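Side-chain contacts in TRAP dicarboxylate transporter-DctP subunit (Marinobacter aquaeolei, PDB 4PFI), which probably captures a carboxylate-type solute in the periplasm and hands it to the membrane components of a TRAP transporter: residues T111-F114 and N115-F118; R129-A133 and P134-S138; Q218-P221 and V222-E226. One frame throughout, in Å; residues are numbered along the deposited sequence.

Contact 1: residues T111-F114 and N115-F118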
loop_
_atom_site.group_PDB
_atom_site.type_symbol
_atom_site.label_atom_id
_atom_site.label_comp_id
_atom_site.label_asym_id
_atom_site.label_seq_id
_atom_site.Cartn_x
_atom_site.Cartn_y
_atom_site.Cartn_z
ATOM N N THR A 111 6.714 4.821 -7.606
ATOM C CA THR A 111 5.935 4.003 -6.678
ATOM C C THR A 111 4.679 3.446 -7.371
ATOM O O THR A 111 4.072 2.502 -6.875
ATOM C CB THR A 111 5.565 4.772 -5.384
ATOM O OG1 THR A 111 4.875 5.987 -5.706
ATOM C CG2 THR A 111 6.814 5.113 -4.588
ATOM N N GLY A 112 4.315 4.006 -8.530
ATOM C CA GLY A 112 3.235 3.451 -9.328
ATOM C C GLY A 112 3.446 1.974 -9.644
ATOM O O GLY A 112 2.500 1.240 -9.880
ATOM N N LEU A 113 4.698 1.543 -9.671
ATOM C CA LEU A 113 5.012 0.137 -9.846
ATOM C C LEU A 113 4.128 -0.751 -8.957
ATOM O O LEU A 113 3.703 -1.812 -9.380
ATOM C CB LEU A 113 6.484 -0.105 -9.498
ATOM C CG LEU A 113 7.008 -1.539 -9.610
ATOM C CD1 LEU A 113 7.387 -1.864 -11.056
ATOM C CD2 LEU A 113 8.221 -1.751 -8.651
ATOM N N PHE A 114 3.859 -0.300 -7.734
ATOM C CA PHE A 114 3.136 -1.093 -6.741
ATOM C C PHE A 114 1.633 -1.148 -6.944
ATOM O O PHE A 114 0.953 -1.910 -6.255
ATOM C CB PHE A 114 3.438 -0.574 -5.323
ATOM C CG PHE A 114 4.866 -0.705 -4.946
ATOM C CD1 PHE A 114 5.457 -1.959 -4.898
ATOM C CD2 PHE A 114 5.640 0.423 -4.701
ATOM C CE1 PHE A 114 6.811 -2.091 -4.575
ATOM C CE2 PHE A 114 6.986 0.299 -4.371
ATOM C CZ PHE A 114 7.576 -0.972 -4.310
ATOM N N ASN A 115 1.110 -0.346 -7.863
ATOM C CA ASN A 115 -0.302 -0.448 -8.242
ATOM C C ASN A 115 -0.515 -1.180 -9.582
ATOM O O ASN A 115 -1.649 -1.306 -10.026
ATOM C CB ASN A 115 -0.979 0.924 -8.312
ATOM C CG ASN A 115 -0.820 1.758 -7.040
ATOM O OD1 ASN A 115 -0.658 2.981 -7.118
ATOM N ND2 ASN A 115 -0.871 1.119 -5.877
ATOM N N LEU A 116 0.554 -1.641 -10.233
ATOM C CA LEU A 116 0.412 -2.428 -11.476
ATOM C C LEU A 116 -0.128 -3.835 -11.183
ATOM O O LEU A 116 0.327 -4.506 -10.255
ATOM C CB LEU A 116 1.750 -2.528 -12.223
ATOM C CG LEU A 116 2.197 -1.233 -12.922
ATOM C CD1 LEU A 116 3.603 -1.379 -13.434
ATOM C CD2 LEU A 116 1.245 -0.856 -14.065
ATOM N N HIS A 117 -1.095 -4.299 -11.960
ATOM C CA HIS A 117 -1.697 -5.601 -11.668
ATOM C C HIS A 117 -0.811 -6.748 -12.187
ATOM O O HIS A 117 -0.241 -6.631 -13.270
ATOM C CB HIS A 117 -3.103 -5.688 -12.273
ATOM C CG HIS A 117 -4.099 -4.769 -11.625
ATOM N ND1 HIS A 117 -5.430 -4.777 -11.929
ATOM C CD2 HIS A 117 -3.927 -3.805 -10.679
ATOM C CE1 HIS A 117 -6.053 -3.857 -11.204
ATOM N NE2 HIS A 117 -5.165 -3.256 -10.453
ATOM N N PHE A 118 -0.710 -7.836 -11.416
ATOM C CA PHE A 118 -0.053 -9.081 -11.843
ATOM C C PHE A 118 1.437 -8.912 -12.145
ATOM O O PHE A 118 1.979 -9.622 -12.968
ATOM C CB PHE A 118 -0.788 -9.676 -13.048
ATOM C CG PHE A 118 -2.260 -9.880 -12.792
ATOM C CD1 PHE A 118 -2.692 -10.873 -11.922
ATOM C CD2 PHE A 118 -3.211 -9.058 -13.385
ATOM C CE1 PHE A 118 -4.035 -11.042 -11.643
ATOM C CE2 PHE A 118 -4.566 -9.238 -13.112
ATOM C CZ PHE A 118 -4.970 -10.232 -12.234
HETATM O O HOH W 1 -2.056 -1.301 -5.323
#
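Leu113 and Leu116 meet on one side of a 3-10 turn that includes residues 111-115 and gives way to extended chain, deep in the solute-binding protein fold. Their CD1 methyls are 4.5 Å apart, a loose apolar touch. Leu116 lies over the turn rather than against its partner's side chain: the backbone sets its CB 3.5 Å from Leu113 O, and a chi1 of -73°, with CG beside its own backbone N, carries Leu116 CG over the carbonyls, 3.9 Å from Leu113 O. Leu113 has its CB turned away from residues 115-118, and beyond the turn it packs on Phe136 and Phe140 of helix 134-145. The CB of Phe114 also points away from residues 115-118, and its ring packs on Phe136 and Phe154; across the contact Phe114 takes part mainly through its backbone.

The backbone closes the turn in i to i+3 steps. Asn115 N donates to Gly112 O at 2.9 Å, and Leu116 N to Leu113 O at 3.3 Å; both donors stand well above the plane of the carbonyl they bind, so neither bond follows a lone pair. The carboxamide of Asn115 folds back beside the last peptide of the turn, CG anti to its own carbonyl carbon (chi1 -53°), and its side chain also touches Pro101 and Ser184. One water joins the two segments here, accepting from Asn115 ND2 at 2.8 Å and donating to Phe114 O at 3.2 Å.

Contact 2: residues R129-A133 and P134-S138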
loop_
_atom_site.group_PDB
_atom_site.type_symbol
_atom_site.label_atom_id
_atom_site.label_comp_id
_atom_site.label_asym_id
_atom_site.label_seq_id
_atom_site.Cartn_x
_atom_site.Cartn_y
_atom_site.Cartn_z
ATOM N N ARG A 129 11.287 -11.521 -0.810
ATOM C CA ARG A 129 12.689 -11.422 -1.232
ATOM C C ARG A 129 12.927 -10.150 -2.029
ATOM O O ARG A 129 13.922 -9.458 -1.826
ATOM C CB ARG A 129 13.100 -12.622 -2.100
ATOM C CG ARG A 129 13.542 -13.853 -1.323
ATOM C CD ARG A 129 14.227 -14.914 -2.227
ATOM N NE ARG A 129 13.263 -15.800 -2.900
ATOM C CZ ARG A 129 13.103 -15.924 -4.223
ATOM N NH1 ARG A 129 13.853 -15.225 -5.074
ATOM N NH2 ARG A 129 12.182 -16.766 -4.704
ATOM N N LEU A 130 12.022 -9.868 -2.956
ATOM C CA LEU A 130 12.145 -8.709 -3.835
ATOM C C LEU A 130 12.145 -7.399 -3.052
ATOM O O LEU A 130 13.064 -6.587 -3.184
ATOM C CB LEU A 130 11.001 -8.698 -4.843
ATOM C CG LEU A 130 11.074 -7.598 -5.895
ATOM C CD1 LEU A 130 12.283 -7.833 -6.859
ATOM C CD2 LEU A 130 9.720 -7.501 -6.625
ATOM N N LEU A 131 11.119 -7.200 -2.225
ATOM C CA LEU A 131 10.976 -5.961 -1.454
ATOM C C LEU A 131 12.156 -5.735 -0.507
ATOM O O LEU A 131 12.437 -4.600 -0.132
ATOM C CB LEU A 131 9.672 -5.965 -0.644
ATOM C CG LEU A 131 8.338 -5.900 -1.408
ATOM C CD1 LEU A 131 7.185 -6.076 -0.436
ATOM C CD2 LEU A 131 8.137 -4.608 -2.202
ATOM N N GLU A 132 12.815 -6.821 -0.111
ATOM C CA GLU A 132 13.926 -6.795 0.851
ATOM C C GLU A 132 15.256 -6.616 0.156
ATOM O O GLU A 132 16.246 -6.269 0.787
ATOM C CB GLU A 132 14.004 -8.118 1.616
ATOM C CG GLU A 132 13.180 -8.167 2.871
ATOM C CD GLU A 132 13.251 -9.524 3.569
ATOM O OE1 GLU A 132 14.126 -10.357 3.216
ATOM O OE2 GLU A 132 12.421 -9.755 4.476
ATOM N N ALA A 133 15.279 -6.911 -1.136
ATOM C CA ALA A 133 16.498 -6.842 -1.921
ATOM C C ALA A 133 17.107 -5.439 -1.835
ATOM O O ALA A 133 16.426 -4.436 -2.089
ATOM C CB ALA A 133 16.215 -7.221 -3.366
ATOM N N PRO A 134 18.397 -5.363 -1.462
ATOM C CA PRO A 134 19.085 -4.067 -1.441
ATOM C C PRO A 134 19.109 -3.412 -2.820
ATOM O O PRO A 134 19.035 -2.188 -2.909
ATOM C CB PRO A 134 20.504 -4.425 -0.986
ATOM C CG PRO A 134 20.357 -5.739 -0.270
ATOM C CD PRO A 134 19.263 -6.458 -0.989
ATOM N N ALA A 135 19.208 -4.220 -3.873
ATOM C CA ALA A 135 19.261 -3.700 -5.237
ATOM C C ALA A 135 17.903 -3.137 -5.670
ATOM O O ALA A 135 17.835 -2.236 -6.507
ATOM C CB ALA A 135 19.724 -4.788 -6.210
ATOM N N PHE A 136 16.822 -3.661 -5.096
ATOM C CA PHE A 136 15.486 -3.153 -5.403
ATOM C C PHE A 136 15.250 -1.864 -4.619
ATOM O O PHE A 136 14.804 -0.859 -5.177
ATOM C CB PHE A 136 14.427 -4.192 -5.055
ATOM C CG PHE A 136 13.039 -3.794 -5.443
ATOM C CD1 PHE A 136 12.608 -3.929 -6.757
ATOM C CD2 PHE A 136 12.154 -3.300 -4.494
ATOM C CE1 PHE A 136 11.323 -3.562 -7.127
ATOM C CE2 PHE A 136 10.858 -2.934 -4.854
ATOM C CZ PHE A 136 10.444 -3.067 -6.174
ATOM N N ILE A 137 15.579 -1.879 -3.331
ATOM C CA ILE A 137 15.436 -0.683 -2.518
ATOM C C ILE A 137 16.265 0.446 -3.127
ATOM O O ILE A 137 15.769 1.552 -3.333
ATOM C CB ILE A 137 15.886 -0.935 -1.059
ATOM C CG1 ILE A 137 14.951 -1.955 -0.391
ATOM C CG2 ILE A 137 15.929 0.387 -0.265
ATOM C CD1 ILE A 137 15.199 -2.151 1.115
ATOM N N SER A 138 17.525 0.154 -3.435
ATOM C CA SER A 138 18.444 1.172 -3.917
ATOM C C SER A 138 17.958 1.794 -5.228
ATOM O O SER A 138 18.164 2.982 -5.465
ATOM C CB SER A 138 19.866 0.605 -4.076
ATOM O OG SER A 138 19.878 -0.552 -4.890
#
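Ile137 N donates to Ala133 O at 3.0 Å, almost straight (174° at the hydrogen), and Phe136 N gives the same oxygen a weak second bond. Ala133 is the link residue between two helices: its own N donates to Leu130 O at the end of helix 124-132, while its carbonyl opens helix 134-145 from the N-cap position. Pro134, first in the new helix, has no N-H to place. Pro134 O is gripped twice by Ser138, one turn on, through its N and through OG at 2.7 Å, the hydroxyl folding back onto the backbone. The carboxylate of Glu132 has its partners outside the two segments: OE2 pairs with Arg128 in a salt bridge and with Ser275 in a hydrogen bond.

The apolar side is built on Phe136. Its CG stands opposite its backbone N (chi1 -175°), which carries the ring back to helix 124-132, where Leu130 CG lies over one face, 4.2 Å from the centroid, in a CH-pi contact. Leu131 CD2 approaches Phe136 CE2 obliquely at 4.2 Å. With Ala133 N, Ala133 O and Pro134 O all bonded within the junction, the bend is held by backbone hydrogen bonds on one hand and apolar packing of Phe136 with Leu130 and Leu131 on the other.

Contact 3: residues Q218-P221 and V222-E226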
loop_
_atom_site.group_PDB
_atom_site.type_symbol
_atom_site.label_atom_id
_atom_site.label_comp_id
_atom_site.label_asym_id
_atom_site.label_seq_id
_atom_site.Cartn_x
_atom_site.Cartn_y
_atom_site.Cartn_z
ATOM N N GLN A 218 -15.146 -0.550 -5.330
ATOM C CA GLN A 218 -13.845 -0.008 -4.967
ATOM C C GLN A 218 -12.904 -1.132 -4.634
ATOM O O GLN A 218 -13.287 -2.300 -4.604
ATOM C CB GLN A 218 -13.933 0.969 -3.784
ATOM C CG GLN A 218 -14.518 0.387 -2.470
ATOM C CD GLN A 218 -13.526 -0.446 -1.683
ATOM O OE1 GLN A 218 -12.499 0.048 -1.205
ATOM N NE2 GLN A 218 -13.797 -1.726 -1.597
ATOM N N SER A 219 -11.670 -0.729 -4.347
ATOM C CA SER A 219 -10.573 -1.622 -4.085
ATOM C C SER A 219 -9.778 -1.139 -2.878
ATOM O O SER A 219 -9.474 0.029 -2.758
ATOM C CB SER A 219 -9.632 -1.687 -5.310
ATOM O OG SER A 219 -8.750 -2.796 -5.157
ATOM N N ASN A 220 -9.432 -2.070 -2.008
ATOM C CA ASN A 220 -8.710 -1.790 -0.767
ATOM C C ASN A 220 -8.424 -3.119 -0.097
ATOM O O ASN A 220 -9.096 -4.109 -0.383
ATOM C CB ASN A 220 -9.577 -0.955 0.194
ATOM C CG ASN A 220 -9.278 0.511 0.119
ATOM O OD1 ASN A 220 -8.168 0.920 0.411
ATOM N ND2 ASN A 220 -10.251 1.307 -0.309
ATOM N N PRO A 221 -7.454 -3.138 0.822
ATOM C CA PRO A 221 -7.264 -4.349 1.618
ATOM C C PRO A 221 -8.454 -4.567 2.567
ATOM O O PRO A 221 -9.165 -3.621 2.934
ATOM C CB PRO A 221 -5.952 -4.094 2.377
ATOM C CG PRO A 221 -5.757 -2.615 2.356
ATOM C CD PRO A 221 -6.449 -2.098 1.126
ATOM N N VAL A 222 -8.693 -5.826 2.911
ATOM C CA VAL A 222 -9.842 -6.214 3.700
ATOM C C VAL A 222 -9.988 -5.427 5.015
ATOM O O VAL A 222 -11.107 -5.052 5.368
ATOM C CB VAL A 222 -9.794 -7.729 3.989
ATOM C CG1 VAL A 222 -10.776 -8.107 5.071
ATOM C CG2 VAL A 222 -10.113 -8.488 2.722
ATOM N N PHE A 223 -8.893 -5.162 5.739
ATOM C CA PHE A 223 -9.029 -4.410 6.990
ATOM C C PHE A 223 -9.555 -3.013 6.766
ATOM O O PHE A 223 -10.257 -2.495 7.604
ATOM C CB PHE A 223 -7.736 -4.336 7.834
ATOM C CG PHE A 223 -6.670 -3.490 7.251
ATOM C CD1 PHE A 223 -6.564 -2.135 7.566
ATOM C CD2 PHE A 223 -5.727 -4.059 6.372
ATOM C CE1 PHE A 223 -5.497 -1.354 6.990
ATOM C CE2 PHE A 223 -4.708 -3.304 5.809
ATOM C CZ PHE A 223 -4.585 -1.952 6.115
ATOM N N ALA A 224 -9.183 -2.385 5.658
ATOM C CA ALA A 224 -9.651 -1.034 5.392
ATOM C C ALA A 224 -11.161 -1.065 5.008
ATOM O O ALA A 224 -11.940 -0.190 5.407
ATOM C CB ALA A 224 -8.827 -0.394 4.304
ATOM N N ILE A 225 -11.565 -2.095 4.258
ATOM C CA ILE A 225 -12.966 -2.292 3.900
ATOM C C ILE A 225 -13.848 -2.468 5.158
ATOM O O ILE A 225 -14.908 -1.847 5.279
ATOM C CB ILE A 225 -13.108 -3.514 2.980
ATOM C CG1 ILE A 225 -12.478 -3.190 1.615
ATOM C CG2 ILE A 225 -14.568 -3.918 2.821
ATOM C CD1 ILE A 225 -12.255 -4.414 0.731
ATOM N N GLU A 226 -13.415 -3.326 6.076
ATOM C CA GLU A 226 -14.150 -3.546 7.315
ATOM C C GLU A 226 -14.205 -2.249 8.134
ATOM O O GLU A 226 -15.255 -1.869 8.636
ATOM C CB GLU A 226 -13.535 -4.693 8.143
ATOM C CG GLU A 226 -14.377 -5.134 9.340
ATOM C CD GLU A 226 -14.324 -4.155 10.515
ATOM O OE1 GLU A 226 -13.266 -3.511 10.729
ATOM O OE2 GLU A 226 -15.346 -4.012 11.239
#
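The step from strand 217-220 of the central sheet into helix 222-228 is made through Pro221, which holds the N-cap position. Its carbonyl serves the first turn: Ile225 N donates to Pro221 O at 3.1 Å, in the carbonyl plane, and Ala224 N adds a weak bond. The proline ring crosses the aromatic side chain of Phe223 at a slant, with Pro221 CG 3.7 Å from Phe223 CE2. Phe223 is brought there by a chi1 of 70°, which sets CG between its backbone N and carbonyl carbon.

Behind the turn, Ile225 fills the angle between strand and helix. Its CD1 comes to 3.4 Å from Asn220 O, and its CG1 lies 3.9 Å from Asn220 CB and 3.8 Å from Gln218 NE2. Two amides are locked together on the strand: Asn220 ND2 donates to Gln218 OE1 at 2.7 Å, close to the line of the C=O bond and within the Asn220 amide plane. The bent Gln218 chain passes its NE2 on to Thr163 OG1 of the neighbouring strand. An alanine in place of Gln218 would probably leave Asn220 ND2 and Thr163 without this shared partner, set the Asn220 amide free to turn and uncover part of Ile225. A strand passing through a single proline into a helix, their short axes at 120°, is a beta-alpha connection, as is common in the alpha/beta lobes of periplasmic binding proteins.

The three contacts follow one another along the chain, and each sits where one element of secondary structure gives way to another. Contacts 1 and 2 touch and share one apolar cluster: Leu113 CD2 reaches Phe136 CZ at 3.6 Å, and Phe114 CE1 reaches Leu131 CD2 at 3.7 Å. The 3-10 turn is thus packed against the helix pair 124-132 and 134-145. Contact 3 touches neither; its nearest atoms are about 6 Å from contact 1 and about 14 Å from contact 2, the latter across the middle of the chain. Strand 149-164 links them: Phe154 and Leu151 meet the first two contacts, while Thr161 and Thr163 bond to strand 217-220 within one mixed sheet, so the three local turns are built onto a common core.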